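Local coordinates for protein putative kinase (Chloroflexus aurantiacus, PDB 2RHM) that is of unknown function but probably acts as a kinase, moving phosphate from a nucleotide bound at a P-loop, at residues B[8-13]-B[109-114]. Residues are numbered along the deposited sequence; the frame is centred on the assembly and turned at random.
Sequences IIVTGH and IRCVAS
I109 grips segment 8-13 through both of its backbone polar atoms: its N donates to I9 O and its O accepts from T11 N, each bond 2.8 Å long and close to straight. V10, bracketed by this pair, adds a CA-H...O contact to I109 O (3.3 Å). The two β-branched side chains, I109 and V10, suit extended backbone and lie on the same face of the sheet, where both pack on L25 of helix 18-29; I109 also meets I178 and V182 of helix 175-187. R110 is on the other face with T11, whose methyl CG2 rests 3.9 Å from R110 CB. T11 holds OG1 anti to its own N (chi1 -167°), which leaves CG2 facing R110 and gives the hydroxyl weak hydrogen bonds to F86 N and S84 O. An arginine fits beside it because its aliphatic root can lie against the methyl while the guanidinium, turned by the bend at chi3, leaves the strand pair for T164 OG1 and I153 O. Strand 6-12 is the central strand of a five-stranded parallel sheet (order 2-3-1-4-5, as in P-loop NTPases) and 105-112 is its neighbour; G12 is probably the first glycine of a Walker A P-loop. C111 returns to the face of V10 and I109. Its N donates to T11 O over 2.8 Å, approaching 26° from the carbonyl plane, while C111 SG lies 4.3 Å from V10 CG1 and the side chain also touches T16 of the loop. Opposite C111, G12 lacks a side chain and can adopt a positive phi with extended psi, letting C111 O come within 3.4 Å of G12 CA. Past G12 the strands part, and a water bridges them, donating to C111 O (2.8 Å) and accepting from H13 N.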
ATOM      1  N   ILE B   8      14.059  -3.567  -2.834  1.00 23.18           N
ATOM      2  CA  ILE B   8      14.611  -3.173  -4.118  1.00 22.45           C
ATOM      3  C   ILE B   8      14.126  -1.775  -4.418  1.00 23.22           C
ATOM      4  O   ILE B   8      12.932  -1.560  -4.593  1.00 24.37           O
ATOM      5  CB  ILE B   8      14.204  -4.169  -5.237  1.00 24.90           C
ATOM      6  CG1 ILE B   8      14.705  -5.582  -4.871  1.00 27.39           C
ATOM      7  CG2 ILE B   8      14.749  -3.711  -6.576  1.00 24.58           C
ATOM      8  CD1 ILE B   8      13.912  -6.665  -5.519  1.00 34.51           C
ATOM      9  N   ILE B   9      15.070  -0.835  -4.445  1.00 22.02           N
ATOM     10  CA  ILE B   9      14.772   0.556  -4.668  1.00 22.54           C
ATOM     11  C   ILE B   9      15.085   0.902  -6.114  1.00 22.84           C
ATOM     12  O   ILE B   9      16.219   0.754  -6.562  1.00 23.34           O
ATOM     13  CB  ILE B   9      15.596   1.468  -3.725  1.00 24.30           C
ATOM     14  CG1 ILE B   9      15.249   1.178  -2.257  1.00 28.39           C
ATOM     15  CG2 ILE B   9      15.404   2.955  -4.065  1.00 26.18           C
ATOM     16  CD1 ILE B   9      16.222   0.216  -1.591  1.00 38.79           C
ATOM     17  N   VAL B  10      14.063   1.324  -6.838  1.00 21.14           N
ATOM     18  CA  VAL B  10      14.237   1.804  -8.202  1.00 22.30           C
ATOM     19  C   VAL B  10      14.032   3.297  -8.233  1.00 23.74           C
ATOM     20  O   VAL B  10      12.945   3.796  -7.933  1.00 23.09           O
ATOM     21  CB  VAL B  10      13.292   1.123  -9.201  1.00 23.89           C
ATOM     22  CG1 VAL B  10      13.618   1.561 -10.606  1.00 26.99           C
ATOM     23  CG2 VAL B  10      13.402  -0.388  -9.090  1.00 25.33           C
ATOM     24  N   THR B  11      15.105   4.009  -8.581  1.00 22.22           N
ATOM     25  CA  THR B  11      15.089   5.464  -8.569  1.00 23.32           C
ATOM     26  C   THR B  11      15.486   6.026  -9.930  1.00 22.98           C
ATOM     27  O   THR B  11      15.886   5.299 -10.819  1.00 24.05           O
ATOM     28  CB  THR B  11      15.980   6.019  -7.453  1.00 23.84           C
ATOM     29  OG1 THR B  11      15.700   7.418  -7.269  1.00 25.26           O
ATOM     30  CG2 THR B  11      17.437   5.784  -7.771  1.00 24.36           C
ATOM     31  N   GLY B  12      15.317   7.329 -10.095  1.00 22.70           N
ATOM     32  CA  GLY B  12      15.624   8.000 -11.336  1.00 21.02           C
ATOM     33  C   GLY B  12      14.818   9.252 -11.413  1.00 22.14           C
ATOM     34  O   GLY B  12      13.768   9.364 -10.765  1.00 22.46           O
ATOM     35  N   HIS B  13      15.280  10.198 -12.216  1.00 22.30           N
ATOM     36  CA  HIS B  13      14.453  11.356 -12.507  1.00 22.49           C
ATOM     37  C   HIS B  13      13.196  10.939 -13.313  1.00 22.53           C
ATOM     38  O   HIS B  13      13.145   9.866 -13.894  1.00 21.86           O
ATOM     39  CB  HIS B  13      15.252  12.407 -13.262  1.00 23.36           C
ATOM     40  CG  HIS B  13      16.209  13.162 -12.408  1.00 23.69           C
ATOM     41  ND1 HIS B  13      15.838  13.748 -11.218  1.00 23.85           N
ATOM     42  CD2 HIS B  13      17.519  13.458 -12.585  1.00 24.97           C
ATOM     43  CE1 HIS B  13      16.879  14.379 -10.703  1.00 27.88           C
ATOM     44  NE2 HIS B  13      17.911  14.222 -11.514  1.00 24.90           N
ATOM     45  N   ILE B 109      18.564   0.232  -8.003  1.00 23.45           N
ATOM     46  CA  ILE B 109      18.699   0.463  -9.448  1.00 22.12           C
ATOM     47  C   ILE B 109      18.351   1.918  -9.742  1.00 23.32           C
ATOM     48  O   ILE B 109      17.267   2.411  -9.375  1.00 24.83           O
ATOM     49  CB  ILE B 109      17.807  -0.462 -10.283  1.00 24.27           C
ATOM     50  CG1 ILE B 109      18.090  -1.916  -9.942  1.00 27.12           C
ATOM     51  CG2 ILE B 109      18.047  -0.221 -11.774  1.00 24.79           C
ATOM     52  CD1 ILE B 109      17.251  -2.865 -10.659  1.00 34.88           C
ATOM     53  N   ARG B 110      19.301   2.613 -10.359  1.00 22.66           N
ATOM     54  CA  ARG B 110      19.130   4.001 -10.715  1.00 22.99           C
ATOM     55  C   ARG B 110      19.014   4.107 -12.228  1.00 25.12           C
ATOM     56  O   ARG B 110      19.866   3.618 -12.958  1.00 25.78           O
ATOM     57  CB  ARG B 110      20.287   4.869 -10.232  1.00 25.38           C
ATOM     58  CG  ARG B 110      20.169   6.272 -10.792  1.00 31.51           C
ATOM     59  CD  ARG B 110      21.298   7.156 -10.418  1.00 27.78           C
ATOM     60  NE  ARG B 110      22.587   6.677 -10.909  1.00 29.72           N
ATOM     61  CZ  ARG B 110      23.683   7.421 -10.927  1.00 28.22           C
ATOM     62  NH1 ARG B 110      23.640   8.672 -10.506  1.00 26.06           N
ATOM     63  NH2 ARG B 110      24.827   6.924 -11.384  1.00 33.82           N
ATOM     64  N   CYS B 111      17.933   4.721 -12.692  1.00 24.40           N
ATOM     65  CA  CYS B 111      17.744   4.928 -14.113  1.00 25.84           C
ATOM     66  C   CYS B 111      18.182   6.321 -14.484  1.00 24.68           C
ATOM     67  O   CYS B 111      17.961   7.247 -13.725  1.00 24.18           O
ATOM     68  CB  CYS B 111      16.277   4.755 -14.478  1.00 25.68           C
ATOM     69  SG  CYS B 111      15.667   3.122 -14.103  1.00 29.50           S
ATOM     70  N   VAL B 112      18.798   6.456 -15.656  1.00 24.04           N
ATOM     71  CA  VAL B 112      19.273   7.737 -16.142  1.00 24.13           C
ATOM     72  C   VAL B 112      19.017   7.796 -17.657  1.00 24.00           C
ATOM     73  O   VAL B 112      18.798   6.773 -18.291  1.00 23.29           O
ATOM     74  CB  VAL B 112      20.792   7.935 -15.843  1.00 26.97           C
ATOM     75  CG1 VAL B 112      21.079   7.898 -14.327  1.00 23.86           C
ATOM     76  CG2 VAL B 112      21.636   6.898 -16.574  1.00 28.49           C
ATOM     77  N   ALA B 113      18.989   8.998 -18.213  1.00 24.07           N
ATOM     78  CA  ALA B 113      18.913   9.173 -19.668  1.00 24.19           C
ATOM     79  C   ALA B 113      19.299  10.584 -20.035  1.00 24.98           C
ATOM     80  O   ALA B 113      19.313  11.477 -19.187  1.00 25.12           O
ATOM     81  CB  ALA B 113      17.547   8.864 -20.187  1.00 25.61           C
ATOM     82  N   SER B 114      19.568  10.786 -21.322  1.00 25.08           N
ATOM     83  CA  SER B 114      20.016  12.086 -21.803  1.00 25.68           C
ATOM     84  C   SER B 114      18.894  13.095 -21.682  1.00 26.52           C
ATOM     85  O   SER B 114      17.709  12.739 -21.750  1.00 28.55           O
ATOM     86  CB  SER B 114      20.532  12.002 -23.252  1.00 24.58           C
ATOM     87  OG  SER B 114      19.478  11.809 -24.181  1.00 25.89           O
TER
HETATM   88  O   HOH W   1      18.247  10.001 -13.190  1.00 21.04           O